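Local coordinates for FdhC (Acinetobacter nosocomialis, PDB 5KTC), which transfers an (R)-3-hydroxybutanoyl group from its coenzyme A thioester to the amino group of a dTDP-linked 3-amino-3,6-dideoxygalactose, as a sugar N-acyltransferase of the GNAT superfamily, at residues F4-N9 against Y64-F69; N19-I24 against E49-Y54; C25-R28 against K32-T35. One frame throughout, in Å; residues are numbered along the deposited sequence.

How the contacts relate
All three contacts lie around the bound dTDP-sugar product, and each has a residue that touches it, but they differ in depth. Contact 1 is the innermost and wholly aromatic and aliphatic, the N-terminal loop packing Phe4 and Leu6 on strand 63-70 of the central sheet. Contact 2, also buried but further from the centre of the chain, joins helices 21-28 and 44-59 by a few methyl groups; it adjoins contact 1, where Tyr54 OH meets Tyr65 N at 2.9 Å. Contact 3 is partly buried and continues helix 21-28 into the following loop, and it alone of the three has a hydrogen bond between its segments.

Contact 1 of 3, residues F4-N9 against Y64-F69. With MG (magnesium ion), chain E; FUH ([[(2~{R},3~{S},5~{R})-5-[5-methyl-2,4-bis(oxidanylidene)pyrimidin-1-yl]-3-oxidanyl-oxolan-2-yl]methoxy-oxidanyl-phosphoryl] [(2~{R},3~{R},4~{S},5~{R},6~{R})-6-methyl-3,5-bis(oxidanyl)-4-[[(3~{R})-3-oxidanylbutanoyl]amino]oxan-2-yl] hydrogen phosphate), chain C.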
# COMPACT_ATOMS: atom_id res chain seq x y z
N PHE A 4 2.17 0.93 -14.42
CA PHE A 4 2.58 1.73 -13.31
C PHE A 4 4.08 1.98 -13.35
O PHE A 4 4.87 1.10 -13.75
CB PHE A 4 2.20 1.06 -11.99
CG PHE A 4 0.72 0.83 -11.85
CD1 PHE A 4 -0.11 1.82 -11.35
CD2 PHE A 4 0.15 -0.36 -12.28
CE1 PHE A 4 -1.49 1.62 -11.23
CE2 PHE A 4 -1.23 -0.56 -12.19
CZ PHE A 4 -2.05 0.42 -11.66
N ASN A 5 4.47 3.12 -12.87
CA ASN A 5 5.87 3.46 -12.76
C ASN A 5 6.07 4.05 -11.38
O ASN A 5 6.29 5.16 -11.22
CB ASN A 5 6.28 4.36 -13.92
CG ASN A 5 6.14 3.64 -15.25
OD1 ASN A 5 6.88 2.73 -15.57
ND2 ASN A 5 5.12 4.01 -16.00
N LEU A 6 5.99 3.19 -10.39
CA LEU A 6 5.99 3.58 -9.01
C LEU A 6 7.33 3.31 -8.37
O LEU A 6 7.74 2.16 -8.07
CB LEU A 6 4.87 2.86 -8.27
CG LEU A 6 3.46 3.04 -8.81
CD1 LEU A 6 2.51 1.99 -8.14
CD2 LEU A 6 2.99 4.46 -8.53
N LYS A 7 8.02 4.42 -8.08
CA LYS A 7 9.28 4.34 -7.37
C LYS A 7 9.47 5.54 -6.49
O LYS A 7 9.09 6.61 -6.86
CB LYS A 7 10.47 4.21 -8.36
CG LYS A 7 10.60 5.35 -9.39
CD LYS A 7 11.78 5.18 -10.42
CE LYS A 7 13.19 5.25 -9.76
NZ LYS A 7 14.25 4.25 -10.18
N ALA A 8 10.04 5.32 -5.33
CA ALA A 8 10.37 6.41 -4.42
C ALA A 8 11.83 6.36 -4.17
O ALA A 8 12.60 5.75 -4.96
CB ALA A 8 9.54 6.35 -3.16
N ASN A 9 12.25 6.99 -3.11
CA ASN A 9 13.67 7.05 -2.80
C ASN A 9 14.40 5.76 -2.50
O ASN A 9 15.52 5.58 -2.93
CB ASN A 9 13.88 7.97 -1.61
CG ASN A 9 14.48 9.28 -2.01
OD1 ASN A 9 14.56 9.64 -3.20
ND2 ASN A 9 14.94 9.99 -1.03
N TYR A 64 -5.27 -3.93 -8.25
CA TYR A 64 -3.85 -3.85 -8.50
C TYR A 64 -3.10 -4.18 -7.25
O TYR A 64 -3.29 -3.52 -6.22
CB TYR A 64 -3.49 -2.45 -8.98
CG TYR A 64 -4.21 -2.08 -10.23
CD1 TYR A 64 -3.83 -2.65 -11.47
CD2 TYR A 64 -5.32 -1.26 -10.22
CE1 TYR A 64 -4.55 -2.35 -12.63
CE2 TYR A 64 -6.02 -0.95 -11.41
CZ TYR A 64 -5.63 -1.52 -12.60
OH TYR A 64 -6.31 -1.25 -13.78
N TYR A 65 -2.26 -5.19 -7.33
CA TYR A 65 -1.56 -5.79 -6.18
C TYR A 65 -0.09 -5.76 -6.49
O TYR A 65 0.29 -6.16 -7.60
CB TYR A 65 -2.01 -7.22 -6.06
CG TYR A 65 -1.64 -8.02 -4.87
CD1 TYR A 65 -1.13 -7.47 -3.72
CD2 TYR A 65 -1.88 -9.39 -4.89
CE1 TYR A 65 -0.85 -8.27 -2.61
CE2 TYR A 65 -1.60 -10.20 -3.78
CZ TYR A 65 -1.09 -9.63 -2.64
OH TYR A 65 -0.79 -10.44 -1.50
N PHE A 66 0.72 -5.25 -5.57
CA PHE A 66 2.14 -4.99 -5.78
C PHE A 66 3.04 -5.65 -4.75
O PHE A 66 2.69 -5.77 -3.58
CB PHE A 66 2.44 -3.47 -5.72
CG PHE A 66 1.67 -2.66 -6.73
CD1 PHE A 66 0.41 -2.23 -6.45
CD2 PHE A 66 2.24 -2.28 -7.92
CE1 PHE A 66 -0.35 -1.50 -7.33
CE2 PHE A 66 1.52 -1.56 -8.85
CZ PHE A 66 0.22 -1.14 -8.56
N ILE A 67 4.20 -6.10 -5.22
CA ILE A 67 5.33 -6.39 -4.35
C ILE A 67 6.09 -5.06 -4.16
O ILE A 67 6.24 -4.31 -5.13
CB ILE A 67 6.30 -7.41 -4.96
CG1 ILE A 67 5.56 -8.68 -5.36
CG2 ILE A 67 7.43 -7.69 -3.99
CD1 ILE A 67 4.85 -9.41 -4.23
N ILE A 68 6.49 -4.82 -2.91
CA ILE A 68 7.30 -3.70 -2.53
C ILE A 68 8.74 -4.21 -2.49
O ILE A 68 9.01 -5.24 -1.84
CB ILE A 68 6.92 -3.13 -1.16
CG1 ILE A 68 5.42 -2.75 -1.07
CG2 ILE A 68 7.81 -1.92 -0.87
CD1 ILE A 68 4.97 -2.37 0.34
N PHE A 69 9.66 -3.48 -3.13
CA PHE A 69 11.08 -3.86 -3.23
C PHE A 69 11.94 -2.78 -2.62
O PHE A 69 11.56 -1.63 -2.69
CB PHE A 69 11.52 -4.01 -4.69
CG PHE A 69 11.16 -5.33 -5.29
CD1 PHE A 69 9.90 -5.51 -5.94
CD2 PHE A 69 12.07 -6.40 -5.23
CE1 PHE A 69 9.58 -6.76 -6.49
CE2 PHE A 69 11.73 -7.62 -5.77
CZ PHE A 69 10.49 -7.80 -6.39
MG MG E . 7.01 0.25 -14.39
O1 FUH C . -3.87 -3.20 5.21
C1 FUH C . -4.89 -2.64 5.57
C2 FUH C . -5.08 -1.16 5.49
C3 FUH C . -3.78 -0.41 5.50
O2 FUH C . -3.36 -0.07 6.84
C4 FUH C . -3.91 0.90 4.76
N1 FUH C . -5.99 -3.35 6.05
C5 FUH C . -6.07 -4.80 5.86
C6 FUH C . -6.52 -5.51 7.15
O3 FUH C . -7.72 -4.96 7.52
C7 FUH C . -6.81 -6.98 6.97
C8 FUH C . -7.54 -7.65 8.17
O4 FUH C . -7.65 -7.19 5.82
C9 FUH C . -7.05 -5.11 4.74
O5 FUH C . -6.57 -4.66 3.47
C10 FUH C . -7.19 -6.58 4.60
O6 FUH C . -5.92 -7.09 4.24
P1 FUH C . -5.74 -8.56 3.72
O7 FUH C . -5.67 -9.56 4.81
O8 FUH C . -4.42 -8.50 2.94
O9 FUH C . -6.77 -8.89 2.55
P2 FUH C . -8.29 -9.39 2.58
O10 FUH C . -9.06 -8.48 1.69
O11 FUH C . -8.73 -9.38 4.04
O12 FUH C . -8.09 -10.82 1.96
C11 FUH C . -9.18 -11.48 1.31
C12 FUH C . -8.97 -12.97 1.44
C13 FUH C . -8.58 -13.42 2.86
O13 FUH C . -9.13 -14.71 3.18
C14 FUH C . -7.07 -13.61 2.81
C15 FUH C . -6.88 -14.03 1.37
O14 FUH C . -7.90 -13.38 0.58
N2 FUH C . -5.63 -13.59 0.72
C16 FUH C . -5.38 -12.27 0.49
C17 FUH C . -4.22 -11.88 -0.19
C18 FUH C . -3.91 -10.42 -0.47
C19 FUH C . -3.32 -12.91 -0.59
O15 FUH C . -2.26 -12.60 -1.27
N3 FUH C . -3.59 -14.20 -0.36
C20 FUH C . -4.74 -14.52 0.24
O16 FUH C . -4.99 -15.79 0.50
O HOH W 1 5.57 -0.63 -15.99
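An aromatic cluster of Phe4, Tyr64 and Phe66 fixes the N-terminal loop, just ahead of edge strand 11-15, against strand 63-70 of the mixed GNAT sheet. Phe4 takes part in two edge-to-face (T-shaped) pairs, in opposite roles. Its rim, at CE2 and CZ, is driven toward the face of Tyr64: CE2 lies 3.4 Å from Tyr64 CD1, the ring centroids are 4.9 Å apart and the planes stand at 68°. Its own face receives the edge of Phe66, whose CZ sits over the centre of the Phe4 ring, with centroids 5.1 Å apart and planes at 85°. Phe4 CG is anti to its carbonyl carbon (chi1 -60°), a turn that carries the ring in to the strand while the carbonyl remains available on the other side. Leu6 adds an aliphatic contact, its CD1 coming obliquely to Phe66 CE2 at 3.8 Å. Elsewhere, Phe4 touches Thr122 of helix 107-122, and Phe66 touches Leu15.

The loop that brings these rings in also carries the magnesium site: Phe4 O binds the magnesium ion at 2.4 Å. The oxygen of a water lies 2.3 Å from the ion, and Asn5 OD1 lies at a longer 2.7 Å. Tyr65, the residue between the two aromatics of the strand, sends its hydroxyl to the ligand instead and donates a hydrogen bond to O15 of the thymine, 2.6 Å from OH to O15. No hydrogen bond joins the two segments, so their cohesion rests on ring edges, ring faces and one leucine methyl, while the polar work falls to the Phe4 carbonyl on the metal and to the Tyr65 hydroxyl on the nucleotide.

Contact 2 of 3, residues N19-I24 against E49-Y54. With FUH ([[(2~{R},3~{S},5~{R})-5-[5-methyl-2,4-bis(oxidanylidene)pyrimidin-1-yl]-3-oxidanyl-oxolan-2-yl]methoxy-oxidanyl-phosphoryl] [(2~{R},3~{R},4~{S},5~{R},6~{R})-6-methyl-3,5-bis(oxidanyl)-4-[[(3~{R})-3-oxidanylbutanoyl]amino]oxan-2-yl] hydrogen phosphate), chain C; EDO (1,2-ethanediol), chain B.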
# COMPACT_ATOMS: atom_id res chain seq x y z
N ASN A 19 4.49 -16.25 -9.73
CA ASN A 19 5.76 -16.59 -9.16
C ASN A 19 6.09 -15.92 -7.83
O ASN A 19 7.01 -16.36 -7.17
CB ASN A 19 6.90 -16.31 -10.18
CG ASN A 19 8.07 -17.30 -10.06
OD1 ASN A 19 8.28 -17.93 -9.00
ND2 ASN A 19 8.83 -17.48 -11.17
N ASP A 20 5.34 -14.87 -7.41
CA ASP A 20 5.54 -14.25 -6.08
C ASP A 20 4.84 -15.05 -4.96
O ASP A 20 4.84 -14.62 -3.78
CB ASP A 20 4.96 -12.82 -6.06
CG ASP A 20 5.69 -11.86 -7.07
OD1 ASP A 20 6.93 -11.90 -7.02
OD2 ASP A 20 5.04 -11.16 -7.87
N ALA A 21 4.22 -16.18 -5.34
CA ALA A 21 3.42 -16.91 -4.37
C ALA A 21 4.19 -17.33 -3.15
O ALA A 21 3.69 -17.18 -2.05
CB ALA A 21 2.72 -18.08 -5.03
N GLU A 22 5.38 -17.86 -3.31
CA GLU A 22 6.15 -18.25 -2.16
C GLU A 22 6.52 -17.07 -1.26
O GLU A 22 6.47 -17.20 -0.05
CB GLU A 22 7.42 -18.99 -2.53
CG GLU A 22 8.35 -19.28 -1.37
CD GLU A 22 9.51 -20.18 -1.77
OE1 GLU A 22 9.96 -20.94 -0.90
OE2 GLU A 22 9.96 -20.13 -2.96
N PHE A 23 6.97 -15.96 -1.84
CA PHE A 23 7.29 -14.80 -1.03
C PHE A 23 6.07 -14.33 -0.20
O PHE A 23 6.20 -13.97 0.96
CB PHE A 23 7.75 -13.66 -1.94
CG PHE A 23 7.96 -12.38 -1.18
CD1 PHE A 23 8.98 -12.31 -0.24
CD2 PHE A 23 7.06 -11.33 -1.27
CE1 PHE A 23 9.16 -11.18 0.51
CE2 PHE A 23 7.21 -10.22 -0.49
CZ PHE A 23 8.26 -10.13 0.38
N ILE A 24 4.92 -14.33 -0.86
CA ILE A 24 3.66 -13.91 -0.27
C ILE A 24 3.25 -14.87 0.84
O ILE A 24 2.94 -14.41 1.93
CB ILE A 24 2.56 -13.68 -1.28
CG1 ILE A 24 2.91 -12.48 -2.17
CG2 ILE A 24 1.28 -13.29 -0.55
CD1 ILE A 24 1.95 -12.21 -3.30
N GLU A 49 -2.77 -19.94 -7.02
CA GLU A 49 -4.14 -19.88 -7.52
C GLU A 49 -4.85 -18.55 -7.18
O GLU A 49 -5.55 -17.99 -8.01
CB GLU A 49 -5.02 -21.08 -7.08
CG GLU A 49 -6.38 -21.03 -7.82
CD GLU A 49 -7.44 -22.02 -7.34
OE1 GLU A 49 -8.66 -21.71 -7.59
OE2 GLU A 49 -7.05 -23.06 -6.74
N TRP A 50 -4.73 -18.10 -5.94
CA TRP A 50 -5.25 -16.79 -5.51
C TRP A 50 -4.75 -15.69 -6.46
O TRP A 50 -5.52 -14.81 -6.86
CB TRP A 50 -4.83 -16.47 -4.04
CG TRP A 50 -5.65 -15.36 -3.40
CD1 TRP A 50 -6.74 -15.48 -2.53
CD2 TRP A 50 -5.47 -13.96 -3.58
NE1 TRP A 50 -7.23 -14.23 -2.19
CE2 TRP A 50 -6.49 -13.29 -2.83
CE3 TRP A 50 -4.56 -13.18 -4.32
CZ2 TRP A 50 -6.61 -11.90 -2.81
CZ3 TRP A 50 -4.71 -11.77 -4.29
CH2 TRP A 50 -5.71 -11.16 -3.54
N ILE A 51 -3.48 -15.76 -6.80
CA ILE A 51 -2.89 -14.72 -7.69
C ILE A 51 -3.47 -14.81 -9.13
O ILE A 51 -3.73 -13.79 -9.79
CB ILE A 51 -1.38 -14.84 -7.69
CG1 ILE A 51 -0.81 -14.55 -6.30
CG2 ILE A 51 -0.76 -13.91 -8.75
CD1 ILE A 51 0.68 -14.87 -6.22
N ARG A 52 -3.72 -16.03 -9.59
CA ARG A 52 -4.28 -16.23 -10.94
C ARG A 52 -5.65 -15.57 -11.09
O ARG A 52 -5.89 -14.89 -12.05
CB ARG A 52 -4.27 -17.74 -11.28
CG ARG A 52 -4.60 -18.18 -12.72
CD ARG A 52 -4.60 -19.74 -12.81
NE ARG A 52 -3.41 -20.33 -12.15
CZ ARG A 52 -3.38 -21.20 -11.12
NH1 ARG A 52 -4.48 -21.72 -10.57
NH2 ARG A 52 -2.21 -21.57 -10.62
N ASN A 53 -6.53 -15.77 -10.10
CA ASN A 53 -7.82 -15.10 -9.99
C ASN A 53 -7.67 -13.59 -9.86
O ASN A 53 -8.37 -12.79 -10.53
CB ASN A 53 -8.59 -15.65 -8.77
CG ASN A 53 -9.10 -17.05 -9.04
OD1 ASN A 53 -8.82 -18.01 -8.31
ND2 ASN A 53 -9.76 -17.18 -10.19
N TYR A 54 -6.70 -13.23 -9.05
CA TYR A 54 -6.35 -11.81 -8.89
C TYR A 54 -5.99 -11.21 -10.27
O TYR A 54 -6.44 -10.14 -10.59
CB TYR A 54 -5.21 -11.60 -7.86
CG TYR A 54 -4.48 -10.30 -8.25
CD1 TYR A 54 -5.09 -9.06 -8.09
CD2 TYR A 54 -3.28 -10.35 -8.91
CE1 TYR A 54 -4.48 -7.89 -8.56
CE2 TYR A 54 -2.67 -9.21 -9.39
CZ TYR A 54 -3.25 -7.99 -9.18
OH TYR A 54 -2.58 -6.85 -9.67
O1 FUH C . -3.87 -3.20 5.21
C1 FUH C . -4.89 -2.64 5.57
C2 FUH C . -5.08 -1.16 5.49
C3 FUH C . -3.78 -0.41 5.50
O2 FUH C . -3.36 -0.07 6.84
C4 FUH C . -3.91 0.90 4.76
N1 FUH C . -5.99 -3.35 6.05
C5 FUH C . -6.07 -4.80 5.86
C6 FUH C . -6.52 -5.51 7.15
O3 FUH C . -7.72 -4.96 7.52
C7 FUH C . -6.81 -6.98 6.97
C8 FUH C . -7.54 -7.65 8.17
O4 FUH C . -7.65 -7.19 5.82
C9 FUH C . -7.05 -5.11 4.74
O5 FUH C . -6.57 -4.66 3.47
C10 FUH C . -7.19 -6.58 4.60
O6 FUH C . -5.92 -7.09 4.24
P1 FUH C . -5.74 -8.56 3.72
O7 FUH C . -5.67 -9.56 4.81
O8 FUH C . -4.42 -8.50 2.94
O9 FUH C . -6.77 -8.89 2.55
P2 FUH C . -8.29 -9.39 2.58
O10 FUH C . -9.06 -8.48 1.69
O11 FUH C . -8.73 -9.38 4.04
O12 FUH C . -8.09 -10.82 1.96
C11 FUH C . -9.18 -11.48 1.31
C12 FUH C . -8.97 -12.97 1.44
C13 FUH C . -8.58 -13.42 2.86
O13 FUH C . -9.13 -14.71 3.18
C14 FUH C . -7.07 -13.61 2.81
C15 FUH C . -6.88 -14.03 1.37
O14 FUH C . -7.90 -13.38 0.58
N2 FUH C . -5.63 -13.59 0.72
C16 FUH C . -5.38 -12.27 0.49
C17 FUH C . -4.22 -11.88 -0.19
C18 FUH C . -3.91 -10.42 -0.47
C19 FUH C . -3.32 -12.91 -0.59
O15 FUH C . -2.26 -12.60 -1.27
N3 FUH C . -3.59 -14.20 -0.36
C20 FUH C . -4.74 -14.52 0.24
O16 FUH C . -4.99 -15.79 0.50
C1 EDO B . 10.74 -11.85 -5.37
O1 EDO B . 10.52 -11.75 -6.79
C2 EDO B . 9.40 -11.93 -4.64
O2 EDO B . 8.50 -12.85 -5.29
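Two helices of the GNAT fold, 21-28 and 44-59, meet here beside the thymine pocket of the dTDP-sugar, the first preceded by a 3-10 segment that includes Asn19 and Asp20. The join is small and apolar, centred on Ile51, whose delta methyl rests against the first turn of helix 21-28. Ile51 CD1 lies 4.0 Å from Ala21 CB and is also near the Ala21 backbone. Against Ile24 the two isoleucines reach toward each other tip to tip, CD1 to CD1 at 4.1 Å. Ile51 places CG1 anti to its carbonyl carbon (chi1 -64°), and the extended chi2 (171°) carries CD1 outward to Ala21 and Ile24. Val16, in a loop, touches both isoleucines.

Each helix also offers a group to the ligand. Trp50 lays one indole face on the thymine, with C19 centred 3.7 Å above the ring plane, and its NE1 makes a weak, bent hydrogen bond to the deoxyribose ring oxygen O14. Arg57 adds a cation-pi contact to the same indole. From the other helix, Ile24 CG2 approaches thymine O15 at 3.7 Å. The Asp20 carboxylate takes no part in the apolar join: OD2 forms a salt bridge with Arg14, while OD1 accepts a hydrogen bond from O2 of an ethanediol molecule, probably from the crystallisation liquor, 2.5 Å away.

Contact 3 of 3, residues C25-R28 against K32-T35; sequences CTLR and KLNT. With FUH ([[(2~{R},3~{S},5~{R})-5-[5-methyl-2,4-bis(oxidanylidene)pyrimidin-1-yl]-3-oxidanyl-oxolan-2-yl]methoxy-oxidanyl-phosphoryl] [(2~{R},3~{R},4~{S},5~{R},6~{R})-6-methyl-3,5-bis(oxidanyl)-4-[[(3~{R})-3-oxidanylbutanoyl]amino]oxan-2-yl] hydrogen phosphate), chain C.
Helix 21-28 ends at Arg28, and three residues later the chain returns as the irregular 32-35 segment, bringing the CA atoms of Arg28 and Asn34 to 6.0 Å. The main link is a side-chain bond to the last carbonyl of the helix: Asn34 ND2 donates to Arg28 O over 2.8 Å with an N-H...O angle of 157°. The carbonyl lies close to the Asn34 amide plane, but the donor is tilted 22° from the plane of the carbonyl. Asn34 CG sits between its backbone N and carbonyl carbon (chi1 68°), which swings the amide back over the helix end. ND2 also makes a weak hydrogen bond to Asp31 OD1.

Beside this bond, Leu27 and Leu33 cross at about a right angle, with CD1 3.6 Å from CD1, and both also touch Ile98 of strand 91-99. Leu33 in turn touches coenzyme A.

The Arg28 side chain leaves the contact for the nucleotide, bending at chi3. Arg28 NH1 donates to O8 of the dTDP-sugar at 2.8 Å. Arg28 NH2 makes a nearly straight bond to O7 of the same ligand at 2.9 Å, a two-pronged grip on P1, the phosphate that carries the dideoxygalactose, while C17 of the thymine lies over a face of the guanidinium. Ser40 OG and Ser38 O hold NE and NH2. One residue thus serves both sides: its carbonyl ties down the returning loop, and its cation probably offsets the phosphate charge.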
# COMPACT_ATOMS: atom_id res chain seq x y z
N CYS A 25 3.25 -16.19 0.56
CA CYS A 25 2.90 -17.16 1.61
C CYS A 25 3.76 -16.94 2.83
O CYS A 25 3.26 -16.88 3.95
CB CYS A 25 3.12 -18.61 1.15
SG CYS A 25 1.82 -19.17 0.08
N THR A 26 5.06 -16.81 2.63
CA THR A 26 5.98 -16.65 3.73
C THR A 26 5.74 -15.41 4.51
O THR A 26 5.75 -15.45 5.71
CB THR A 26 7.42 -16.75 3.23
OG1 THR A 26 7.62 -18.07 2.70
CG2 THR A 26 8.41 -16.52 4.36
N LEU A 27 5.52 -14.29 3.82
CA LEU A 27 5.29 -13.03 4.48
C LEU A 27 4.03 -13.08 5.36
O LEU A 27 4.08 -12.72 6.53
CB LEU A 27 5.13 -11.93 3.44
CG LEU A 27 4.99 -10.49 3.86
CD1 LEU A 27 6.30 -10.00 4.47
CD2 LEU A 27 4.58 -9.66 2.61
N ARG A 28 2.93 -13.55 4.74
CA ARG A 28 1.59 -13.54 5.37
C ARG A 28 1.47 -14.55 6.54
O ARG A 28 0.64 -14.36 7.44
CB ARG A 28 0.56 -13.82 4.32
CG ARG A 28 0.32 -12.62 3.39
CD ARG A 28 -0.85 -12.90 2.46
NE ARG A 28 -2.11 -12.82 3.21
CZ ARG A 28 -2.87 -11.74 3.38
NH1 ARG A 28 -2.56 -10.55 2.82
NH2 ARG A 28 -3.95 -11.83 4.18
N LYS A 32 5.12 -12.69 13.27
CA LYS A 32 5.44 -11.35 13.75
C LYS A 32 4.71 -10.26 12.97
O LYS A 32 4.60 -9.14 13.43
CB LYS A 32 6.93 -11.10 13.66
CG LYS A 32 7.72 -12.03 14.54
CD LYS A 32 9.15 -12.07 14.06
CE LYS A 32 9.98 -12.93 15.01
NZ LYS A 32 11.38 -12.44 14.93
N LEU A 33 4.25 -10.60 11.78
CA LEU A 33 3.67 -9.61 10.89
C LEU A 33 2.18 -9.69 10.76
O LEU A 33 1.57 -8.69 10.39
CB LEU A 33 4.29 -9.78 9.49
CG LEU A 33 5.81 -9.56 9.47
CD1 LEU A 33 6.33 -9.75 8.03
CD2 LEU A 33 6.26 -8.19 9.99
N ASN A 34 1.58 -10.83 11.07
CA ASN A 34 0.25 -11.08 10.70
C ASN A 34 -0.78 -10.95 11.78
O ASN A 34 -1.87 -11.47 11.62
CB ASN A 34 0.09 -12.41 10.00
CG ASN A 34 0.33 -13.65 10.89
OD1 ASN A 34 0.47 -13.59 12.10
ND2 ASN A 34 0.40 -14.80 10.23
N THR A 35 -0.42 -10.26 12.87
CA THR A 35 -1.35 -10.06 14.01
C THR A 35 -2.69 -9.47 13.53
O THR A 35 -3.72 -9.89 13.99
CB THR A 35 -0.76 -9.11 15.03
OG1 THR A 35 0.55 -9.56 15.38
CG2 THR A 35 -1.67 -9.03 16.30
O1 FUH C . -3.87 -3.20 5.21
C1 FUH C . -4.89 -2.64 5.57
C2 FUH C . -5.08 -1.16 5.49
C3 FUH C . -3.78 -0.41 5.50
O2 FUH C . -3.36 -0.07 6.84
C4 FUH C . -3.91 0.90 4.76
N1 FUH C . -5.99 -3.35 6.05
C5 FUH C . -6.07 -4.80 5.86
C6 FUH C . -6.52 -5.51 7.15
O3 FUH C . -7.72 -4.96 7.52
C7 FUH C . -6.81 -6.98 6.97
C8 FUH C . -7.54 -7.65 8.17
O4 FUH C . -7.65 -7.19 5.82
C9 FUH C . -7.05 -5.11 4.74
O5 FUH C . -6.57 -4.66 3.47
C10 FUH C . -7.19 -6.58 4.60
O6 FUH C . -5.92 -7.09 4.24
P1 FUH C . -5.74 -8.56 3.72
O7 FUH C . -5.67 -9.56 4.81
O8 FUH C . -4.42 -8.50 2.94
O9 FUH C . -6.77 -8.89 2.55
P2 FUH C . -8.29 -9.39 2.58
O10 FUH C . -9.06 -8.48 1.69
O11 FUH C . -8.73 -9.38 4.04
O12 FUH C . -8.09 -10.82 1.96
C11 FUH C . -9.18 -11.48 1.31
C12 FUH C . -8.97 -12.97 1.44
C13 FUH C . -8.58 -13.42 2.86
O13 FUH C . -9.13 -14.71 3.18
C14 FUH C . -7.07 -13.61 2.81
C15 FUH C . -6.88 -14.03 1.37
O14 FUH C . -7.90 -13.38 0.58
N2 FUH C . -5.63 -13.59 0.72
C16 FUH C . -5.38 -12.27 0.49
C17 FUH C . -4.22 -11.88 -0.19
C18 FUH C . -3.91 -10.42 -0.47
C19 FUH C . -3.32 -12.91 -0.59
O15 FUH C . -2.26 -12.60 -1.27
N3 FUH C . -3.59 -14.20 -0.36
C20 FUH C . -4.74 -14.52 0.24
O16 FUH C . -4.99 -15.79 0.50